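Local coordinates for protein suppressor of fused homolog (PDB 6LPH) that probably sequesters transcription factors of the Hedgehog pathway and binds nuclear localization sequences, and is captured here, through its N-terminal part, bound to a peptide of Fused, at residues A[16-19]-A[20-24]; A[133-136]-A[137-141]; A[148-151]-A[152-156]; A[213-216]-A[217-221]. All blocks are in the same frame, centred on the assembly; numbering follows the deposited sequence.

Contact 1: A[16-19]-A[20-24]; sequences PGLK and AIIDH
The carbonyls of P16, G17, L18 and K19 accept the amides of A20, I21, I22 and D23 in turn, a run of i to i+4 bonds that builds the opening turns of the alpha-helix 16-28. They are not equally well aimed. The amide of I22 points almost straight at L18 O, with an N-H...O angle of 176° and 2.9 Å between I22 N and L18 O, whereas A20 N stands above the carbonyl plane of P16 and bonds over 3.1 Å to P16 O, at the very start of the helix.

Along one side of the helix, L18 and I22 lie side by side and point the same way. The CD2 methyl of L18 rests against CG1 of I22 at 3.6 Å, and the same I22 CG1 lies back against the preceding turn, 3.3 Å from L18 O. Both side chains touch F77 of strand 71-77, which I21 also reaches, and both pack on the bound peptide, L18 against an aromatic side chain and I22 against an apolar one. This apolar pair is therefore part of the peptide-binding surface.

The polar pair, K19 and D23, sits on an exposed part of the helix. With CG anti to the backbone N (chi1 -176°), the lysine chain runs out extended and bends only at its last torsion, which brings the ammonium round to the aspartate one turn on. There K19 NZ forms a salt bridge of 2.8 Å with D23 OD1, which offers its syn lone pair, on the side of OD2.

Contact 2: A[133-136]-A[137-141]; sequences ANLL and QAIGR
G140 N donates to L136 O over 2.8 Å, the shortest polar bond between 133-136 and 137-141, with an N-H...O angle of 166°. I139 N bonds to L135 O in the same way, as do Q137 N to A133 O and A138 N to N134 O.

The apolar pair on this stretch is L135 and I139, one turn apart and pointing the same way. CD1 of L135 meets CD1 of I139 at 3.9 Å, while I139 CG1 lies 3.4 Å from L135 O. In I139 that carbon sits beside the backbone N (chi1 -63°), which turns it back over the preceding turn. All of this belongs to helix 131-146, largely buried against the mixed sheet of the fold: L136 and I139 touch L104 of strand 97-109, and A133, L136 and Q137 touch I55 of strand 54-60. N134 and Q137 also pack on the bound peptide.

Q137 leaves the helix past A133, its CG 3.2 Å from A133 O, then bends at chi2. Its amide oxygen accepts a hydrogen bond from the backbone N of L52. One turn along, the guanidinium of R141 has Q137 O over the centre of one face, 4.0 Å above the plane, and its NH1 forms a salt bridge with D50 OD1.

Contact 3: A[148-151]-A[152-156]; sequences NGLC and FGDNI
Two hydrogen bonds tie C151 to D154 across a type II beta turn. D154 N donates to C151 O over 3.1 Å, the bond that closes the turn, and the aspartate side chain adds a second bond: its OD1 accepts C151 N at 2.8 Å. This second bond is fairly straight at the hydrogen, although the amide approaches from well above the carboxylate plane, 62° out of it. With its CG beside the backbone N (chi1 -77°), D154 folds its carboxylate back over the turn toward C151. G153 takes the third position with a positive phi, the place that favours glycine in a type II turn.

The apolar part is a crossing of L150 and I156 at about a right angle. The CD1 methyl of I156 meets both branches of the leucine, 3.8 Å from L150 CD2 and 3.9 Å from L150 CD1.

This stretch leads from helix 131-146 into the edge strand 155-156. L150 packs on C143 of that helix and on F102 and L104 of strand 97-109, and I156 touches Y142. The backbones of G153 and D154 bond to V175, and that of I156 to L173, which joins the short strand to strand 172-186.

Contact 4: A[213-216]-A[217-221]; sequences RGVL and NFLRQ
The carbonyl oxygens of R213, G214, V215 and L216 accept the amides of N217, F218, L219 and R220 through the final turns of the alpha-helix 201-219. N217 N to R213 O is 2.8 Å long. The last bond of the series, R220 N to L216 O, is the most bent, at 141°. On the N-terminal side the helix is kinked, and G214 N bonds to the side-chain oxygen of N211.

The apolar contacts face inward. L219 lays its CG over V215 O at 3.4 Å, and its CD1 approaches CD2 of L216 at 4.2 Å and V215 CG1 more loosely. V215 and L216 pack on L174 of strand 172-186, while L219 touches V240 of helix 240-243.

The aromatic contact is between F218 and G214. G214 O lies over one face of the ring, 3.4 Å above the plane and offset toward the rim. W210 also meets this ring, its plane at about 20° to that of F218.

The polar side-chain contacts run through R220. From CG to NE its chain is extended, carrying the guanidinium back along the helix, where NH1 makes a weak hydrogen bond to N217 OD1. A water lies at the guanidinium edge, in its plane; it accepts from R220 NH1 at 2.6 Å and donates to R213 O at 3.1 Å.

How the contacts relate
From the N terminus the four contacts follow in series, and none nests within or crosses another. Contact 1 opens helix 16-28, about 21 Å from contact 2, centre to centre, without touching it. Contact 2, in helix 131-146, touches contact 3, the sole contact that closes a turn rather than following a helix: I139 CG2 meets L150 CD1 at 4.1 Å. Contact 3 thus joins that helix to the edge strand. It also meets contact 4, near the end of helix 201-219, through a weak, probable hydrogen bond from R213 NH2 to F152 O. Contacts 1 and 4 lie on opposite sides of the chain's centre, their own centres about 30 Å apart.

Contact 1: A[16-19]-A[20-24]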
loop_
_atom_site.group_PDB
_atom_site.type_symbol
_atom_site.label_atom_id
_atom_site.label_comp_id
_atom_site.label_asym_id
_atom_site.label_seq_id
_atom_site.Cartn_x
_atom_site.Cartn_y
_atom_site.Cartn_z
ATOM N N PRO A 16 17.470 1.078 13.399
ATOM C CA PRO A 16 16.495 0.743 14.441
ATOM C C PRO A 16 15.035 0.856 14.016
ATOM O O PRO A 16 14.198 0.062 14.481
ATOM C CB PRO A 16 16.806 1.733 15.579
ATOM C CG PRO A 16 17.973 2.540 15.132
ATOM C CD PRO A 16 18.189 2.334 13.679
ATOM N N GLY A 17 14.721 1.835 13.167
ATOM C CA GLY A 17 13.362 1.959 12.655
ATOM C C GLY A 17 13.059 0.807 11.717
ATOM O O GLY A 17 12.025 0.129 11.844
ATOM N N LEU A 18 13.959 0.568 10.775
ATOM C CA LEU A 18 13.796 -0.550 9.823
ATOM C C LEU A 18 13.639 -1.876 10.608
ATOM O O LEU A 18 12.700 -2.630 10.379
ATOM C CB LEU A 18 15.010 -0.600 8.895
ATOM C CG LEU A 18 14.973 -1.123 7.450
ATOM C CD1 LEU A 18 16.384 -1.571 7.127
ATOM C CD2 LEU A 18 13.987 -2.226 7.185
ATOM N N LYS A 19 14.522 -2.118 11.577
ATOM C CA LYS A 19 14.482 -3.369 12.365
ATOM C C LYS A 19 13.134 -3.580 13.099
ATOM O O LYS A 19 12.600 -4.703 13.115
ATOM C CB LYS A 19 15.668 -3.440 13.357
ATOM C CG LYS A 19 15.747 -4.757 14.154
ATOM C CD LYS A 19 16.893 -4.787 15.158
ATOM C CE LYS A 19 17.189 -6.221 15.586
ATOM N NZ LYS A 19 15.974 -6.908 16.080
ATOM N N ALA A 20 12.592 -2.519 13.712
ATOM C CA ALA A 20 11.276 -2.589 14.402
ATOM C C ALA A 20 10.144 -3.014 13.463
ATOM O O ALA A 20 9.304 -3.858 13.798
ATOM C CB ALA A 20 10.932 -1.249 15.019
ATOM N N ILE A 21 10.133 -2.424 12.274
ATOM C CA ILE A 21 9.110 -2.752 11.294
ATOM C C ILE A 21 9.270 -4.202 10.824
ATOM O O ILE A 21 8.292 -4.945 10.805
ATOM C CB ILE A 21 9.109 -1.755 10.108
ATOM C CG1 ILE A 21 8.728 -0.338 10.634
ATOM C CG2 ILE A 21 8.131 -2.220 9.024
ATOM C CD1 ILE A 21 9.000 0.786 9.633
ATOM N N ILE A 22 10.500 -4.585 10.466
ATOM C CA ILE A 22 10.809 -5.984 10.047
ATOM C C ILE A 22 10.427 -6.989 11.118
ATOM O O ILE A 22 9.827 -8.033 10.816
ATOM C CB ILE A 22 12.309 -6.160 9.672
ATOM C CG1 ILE A 22 12.670 -5.338 8.421
ATOM C CG2 ILE A 22 12.689 -7.639 9.498
ATOM C CD1 ILE A 22 11.881 -5.673 7.195
ATOM N N ASP A 23 10.761 -6.674 12.378
ATOM C CA ASP A 23 10.348 -7.516 13.491
ATOM C C ASP A 23 8.830 -7.655 13.623
ATOM O O ASP A 23 8.314 -8.770 13.770
ATOM C CB ASP A 23 10.980 -7.028 14.799
ATOM C CG ASP A 23 12.478 -7.288 14.845
ATOM O OD1 ASP A 23 13.172 -6.744 15.729
ATOM O OD2 ASP A 23 12.973 -8.046 13.975
ATOM N N HIS A 24 8.115 -6.537 13.546
ATOM C CA HIS A 24 6.646 -6.550 13.512
ATOM C C HIS A 24 6.101 -7.409 12.393
ATOM O O HIS A 24 5.187 -8.223 12.613
ATOM C CB HIS A 24 6.123 -5.125 13.368
ATOM C CG HIS A 24 4.642 -5.000 13.566
ATOM N ND1 HIS A 24 4.001 -5.545 14.621
ATOM C CD2 HIS A 24 3.668 -4.337 12.814
ATOM C CE1 HIS A 24 2.678 -5.261 14.540
ATOM N NE2 HIS A 24 2.481 -4.516 13.441
#

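Contact 2: A[133-136]-A[137-141]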
loop_
_atom_site.group_PDB
_atom_site.type_symbol
_atom_site.label_atom_id
_atom_site.label_comp_id
_atom_site.label_asym_id
_atom_site.label_seq_id
_atom_site.Cartn_x
_atom_site.Cartn_y
_atom_site.Cartn_z
ATOM N N ALA A 133 4.220 -0.873 -6.223
ATOM C CA ALA A 133 5.418 -0.180 -5.748
ATOM C C ALA A 133 5.550 1.245 -6.298
ATOM O O ALA A 133 5.881 2.142 -5.529
ATOM C CB ALA A 133 6.686 -1.000 -6.033
ATOM N N ASN A 134 5.315 1.434 -7.609
ATOM C CA ASN A 134 5.187 2.770 -8.230
ATOM C C ASN A 134 4.135 3.613 -7.573
ATOM O O ASN A 134 4.336 4.804 -7.397
ATOM C CB ASN A 134 4.717 2.686 -9.687
ATOM C CG ASN A 134 5.768 2.173 -10.622
ATOM O OD1 ASN A 134 5.430 1.636 -11.677
ATOM N ND2 ASN A 134 7.036 2.331 -10.264
ATOM N N LEU A 135 2.978 3.009 -7.287
ATOM C CA LEU A 135 1.879 3.719 -6.685
ATOM C C LEU A 135 2.319 4.242 -5.300
ATOM O O LEU A 135 2.133 5.443 -4.999
ATOM C CB LEU A 135 0.647 2.801 -6.557
ATOM C CG LEU A 135 -0.515 3.422 -5.753
ATOM C CD1 LEU A 135 -1.108 4.631 -6.456
ATOM C CD2 LEU A 135 -1.595 2.378 -5.431
ATOM N N LEU A 136 2.916 3.363 -4.479
ATOM C CA LEU A 136 3.366 3.789 -3.160
ATOM C C LEU A 136 4.496 4.810 -3.231
ATOM O O LEU A 136 4.499 5.729 -2.432
ATOM C CB LEU A 136 3.789 2.600 -2.264
ATOM C CG LEU A 136 2.721 1.501 -2.074
ATOM C CD1 LEU A 136 3.178 0.411 -1.123
ATOM C CD2 LEU A 136 1.415 2.120 -1.595
ATOM N N GLN A 137 5.426 4.673 -4.187
ATOM C CA GLN A 137 6.476 5.700 -4.342
ATOM C C GLN A 137 5.857 7.057 -4.646
ATOM O O GLN A 137 6.269 8.068 -4.065
ATOM C CB GLN A 137 7.504 5.367 -5.416
ATOM C CG GLN A 137 8.369 4.165 -5.151
ATOM C CD GLN A 137 9.457 4.410 -4.107
ATOM O OE1 GLN A 137 9.532 5.490 -3.483
ATOM N NE2 GLN A 137 10.318 3.393 -3.912
ATOM N N ALA A 138 4.860 7.063 -5.531
ATOM C CA ALA A 138 4.216 8.294 -5.979
ATOM C C ALA A 138 3.423 8.921 -4.813
ATOM O O ALA A 138 3.432 10.147 -4.634
ATOM C CB ALA A 138 3.304 8.033 -7.183
ATOM N N ILE A 139 2.740 8.092 -4.025
ATOM C CA ILE A 139 2.036 8.623 -2.850
ATOM C C ILE A 139 3.057 9.144 -1.830
ATOM O O ILE A 139 2.880 10.231 -1.259
ATOM C CB ILE A 139 1.044 7.610 -2.212
ATOM C CG1 ILE A 139 -0.086 7.264 -3.203
ATOM C CG2 ILE A 139 0.497 8.145 -0.859
ATOM C CD1 ILE A 139 -0.796 5.961 -2.850
ATOM N N GLY A 140 4.128 8.382 -1.628
ATOM C CA GLY A 140 5.264 8.846 -0.841
ATOM C C GLY A 140 5.794 10.213 -1.261
ATOM O O GLY A 140 6.011 11.075 -0.407
ATOM N N ARG A 141 5.985 10.431 -2.563
ATOM C CA ARG A 141 6.469 11.739 -3.057
ATOM C C ARG A 141 5.475 12.839 -2.753
ATOM O O ARG A 141 5.853 13.931 -2.353
ATOM C CB ARG A 141 6.740 11.732 -4.574
ATOM C CG ARG A 141 8.158 11.354 -4.962
ATOM C CD ARG A 141 8.389 11.479 -6.472
ATOM N NE ARG A 141 7.537 10.542 -7.216
ATOM C CZ ARG A 141 7.859 9.277 -7.479
ATOM N NH1 ARG A 141 9.027 8.799 -7.085
ATOM N NH2 ARG A 141 7.018 8.483 -8.132
#

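Contact 3: A[148-151]-A[152-156]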
loop_
_atom_site.group_PDB
_atom_site.type_symbol
_atom_site.label_atom_id
_atom_site.label_comp_id
_atom_site.label_asym_id
_atom_site.label_seq_id
_atom_site.Cartn_x
_atom_site.Cartn_y
_atom_site.Cartn_z
ATOM N N ASN A 148 2.034 17.106 4.171
ATOM C CA ASN A 148 0.892 16.496 4.875
ATOM C C ASN A 148 1.106 14.983 5.032
ATOM O O ASN A 148 1.369 14.290 4.050
ATOM C CB ASN A 148 -0.487 16.704 4.175
ATOM C CG ASN A 148 -0.577 17.952 3.289
ATOM O OD1 ASN A 148 -0.163 19.055 3.661
ATOM N ND2 ASN A 148 -1.185 17.777 2.111
ATOM N N GLY A 149 1.000 14.482 6.261
ATOM C CA GLY A 149 0.946 13.047 6.522
ATOM C C GLY A 149 -0.470 12.555 6.208
ATOM O O GLY A 149 -1.339 13.337 5.816
ATOM N N LEU A 150 -0.713 11.263 6.363
ATOM C CA LEU A 150 -2.038 10.719 6.093
ATOM C C LEU A 150 -2.611 10.226 7.392
ATOM O O LEU A 150 -1.857 9.728 8.219
ATOM C CB LEU A 150 -1.941 9.566 5.100
ATOM C CG LEU A 150 -1.466 9.967 3.688
ATOM C CD1 LEU A 150 -1.188 8.725 2.843
ATOM C CD2 LEU A 150 -2.512 10.844 3.010
ATOM N N CYS A 151 -3.922 10.398 7.578
ATOM C CA CYS A 151 -4.638 9.905 8.762
ATOM C C CYS A 151 -5.752 8.945 8.316
ATOM O O CYS A 151 -6.237 9.025 7.181
ATOM C CB CYS A 151 -5.291 11.049 9.562
ATOM S SG CYS A 151 -4.309 12.553 9.854
ATOM N N PHE A 152 -6.180 8.071 9.214
ATOM C CA PHE A 152 -7.310 7.180 8.931
ATOM C C PHE A 152 -8.579 7.989 8.632
ATOM O O PHE A 152 -8.936 8.916 9.368
ATOM C CB PHE A 152 -7.540 6.192 10.077
ATOM C CG PHE A 152 -6.276 5.574 10.594
ATOM C CD1 PHE A 152 -5.302 5.091 9.706
ATOM C CD2 PHE A 152 -6.038 5.492 11.980
ATOM C CE1 PHE A 152 -4.117 4.525 10.186
ATOM C CE2 PHE A 152 -4.853 4.926 12.466
ATOM C CZ PHE A 152 -3.895 4.441 11.574
ATOM N N GLY A 153 -9.228 7.653 7.532
ATOM C CA GLY A 153 -10.398 8.383 7.105
ATOM C C GLY A 153 -10.110 9.379 5.984
ATOM O O GLY A 153 -11.046 9.824 5.344
ATOM N N ASP A 154 -8.839 9.711 5.743
ATOM C CA ASP A 154 -8.460 10.691 4.716
ATOM C C ASP A 154 -8.792 10.138 3.338
ATOM O O ASP A 154 -8.957 8.901 3.152
ATOM C CB ASP A 154 -6.951 11.040 4.746
ATOM C CG ASP A 154 -6.574 11.994 5.873
ATOM O OD1 ASP A 154 -5.356 12.247 6.077
ATOM O OD2 ASP A 154 -7.480 12.487 6.572
ATOM N N ASN A 155 -8.887 11.044 2.378
ATOM C CA ASN A 155 -9.022 10.623 0.980
ATOM C C ASN A 155 -7.884 11.245 0.186
ATOM O O ASN A 155 -7.362 12.288 0.563
ATOM C CB ASN A 155 -10.402 11.034 0.407
ATOM C CG ASN A 155 -10.608 12.550 0.353
ATOM O OD1 ASN A 155 -11.175 13.170 1.277
ATOM N ND2 ASN A 155 -10.159 13.153 -0.726
ATOM N N ILE A 156 -7.520 10.623 -0.926
ATOM C CA ILE A 156 -6.538 11.205 -1.807
ATOM C C ILE A 156 -7.174 11.259 -3.203
ATOM O O ILE A 156 -7.400 10.200 -3.816
ATOM C CB ILE A 156 -5.217 10.404 -1.855
ATOM C CG1 ILE A 156 -4.659 10.181 -0.435
ATOM C CG2 ILE A 156 -4.233 11.120 -2.791
ATOM C CD1 ILE A 156 -3.477 9.220 -0.327
#

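Contact 4: A[213-216]-A[217-221]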
loop_
_atom_site.group_PDB
_atom_site.type_symbol
_atom_site.label_atom_id
_atom_site.label_comp_id
_atom_site.label_asym_id
_atom_site.label_seq_id
_atom_site.Cartn_x
_atom_site.Cartn_y
_atom_site.Cartn_z
ATOM N N ARG A 213 -14.374 7.664 6.974
ATOM C CA ARG A 213 -14.525 6.503 7.835
ATOM C C ARG A 213 -15.873 5.826 7.603
ATOM O O ARG A 213 -15.962 4.591 7.532
ATOM C CB ARG A 213 -14.385 6.987 9.273
ATOM C CG ARG A 213 -14.459 5.923 10.332
ATOM C CD ARG A 213 -14.277 6.550 11.720
ATOM N NE ARG A 213 -13.388 7.712 11.718
ATOM C CZ ARG A 213 -12.072 7.668 11.526
ATOM N NH1 ARG A 213 -11.466 6.510 11.293
ATOM N NH2 ARG A 213 -11.361 8.789 11.555
ATOM N N GLY A 214 -16.919 6.632 7.444
ATOM C CA GLY A 214 -18.267 6.107 7.158
ATOM C C GLY A 214 -18.324 5.371 5.810
ATOM O O GLY A 214 -18.974 4.323 5.687
ATOM N N VAL A 215 -17.640 5.897 4.795
ATOM C CA VAL A 215 -17.530 5.172 3.503
ATOM C C VAL A 215 -16.706 3.866 3.644
ATOM O O VAL A 215 -17.089 2.822 3.090
ATOM C CB VAL A 215 -16.970 6.065 2.362
ATOM C CG1 VAL A 215 -16.823 5.268 1.078
ATOM C CG2 VAL A 215 -17.865 7.280 2.134
ATOM N N LEU A 216 -15.586 3.917 4.370
ATOM C CA LEU A 216 -14.788 2.692 4.613
ATOM C C LEU A 216 -15.625 1.632 5.328
ATOM O O LEU A 216 -15.534 0.437 5.010
ATOM C CB LEU A 216 -13.548 2.989 5.451
ATOM C CG LEU A 216 -12.488 3.817 4.720
ATOM C CD1 LEU A 216 -11.406 4.305 5.667
ATOM C CD2 LEU A 216 -11.895 3.075 3.516
ATOM N N ASN A 217 -16.448 2.083 6.280
ATOM C CA ASN A 217 -17.308 1.183 7.025
ATOM C C ASN A 217 -18.300 0.491 6.117
ATOM O O ASN A 217 -18.560 -0.717 6.301
ATOM C CB ASN A 217 -18.064 1.916 8.129
ATOM C CG ASN A 217 -17.242 2.087 9.394
ATOM O OD1 ASN A 217 -16.279 1.348 9.631
ATOM N ND2 ASN A 217 -17.621 3.066 10.224
ATOM N N PHE A 218 -18.833 1.238 5.137
ATOM C CA PHE A 218 -19.732 0.658 4.119
ATOM C C PHE A 218 -19.019 -0.424 3.313
ATOM O O PHE A 218 -19.563 -1.514 3.118
ATOM C CB PHE A 218 -20.242 1.720 3.129
ATOM C CG PHE A 218 -21.234 2.696 3.703
ATOM C CD1 PHE A 218 -22.028 2.371 4.820
ATOM C CD2 PHE A 218 -21.399 3.955 3.094
ATOM C CE1 PHE A 218 -22.954 3.287 5.325
ATOM C CE2 PHE A 218 -22.333 4.868 3.589
ATOM C CZ PHE A 218 -23.095 4.537 4.713
ATOM N N LEU A 219 -17.807 -0.108 2.836
ATOM C CA LEU A 219 -16.985 -1.036 2.037
ATOM C C LEU A 219 -16.657 -2.353 2.745
ATOM O O LEU A 219 -16.598 -3.411 2.109
ATOM C CB LEU A 219 -15.690 -0.346 1.581
ATOM C CG LEU A 219 -15.831 0.873 0.645
ATOM C CD1 LEU A 219 -14.502 1.612 0.519
ATOM C CD2 LEU A 219 -16.316 0.444 -0.733
ATOM N N ARG A 220 -16.475 -2.281 4.061
ATOM C CA ARG A 220 -16.091 -3.442 4.865
ATOM C C ARG A 220 -17.177 -4.489 5.001
ATOM O O ARG A 220 -16.889 -5.615 5.428
ATOM C CB ARG A 220 -15.721 -3.022 6.294
ATOM C CG ARG A 220 -14.343 -2.452 6.494
ATOM C CD ARG A 220 -14.153 -2.062 7.972
ATOM N NE ARG A 220 -12.867 -1.368 8.190
ATOM C CZ ARG A 220 -12.713 -0.073 8.509
ATOM N NH1 ARG A 220 -13.757 0.741 8.656
ATOM N NH2 ARG A 220 -11.494 0.435 8.666
ATOM N N GLN A 221 -18.408 -4.109 4.659
ATOM C CA GLN A 221 -19.618 -4.882 4.973
ATOM C C GLN A 221 -19.821 -6.084 4.065
ATOM O O GLN A 221 -20.538 -7.005 4.412
ATOM C CB GLN A 221 -20.837 -3.978 4.786
ATOM C CG GLN A 221 -21.769 -3.919 5.958
ATOM C CD GLN A 221 -21.304 -2.917 6.984
ATOM O OE1 GLN A 221 -21.873 -1.829 7.104
ATOM N NE2 GLN A 221 -20.260 -3.267 7.725
HETATM O O HOH W 1 -13.661 3.255 9.075
#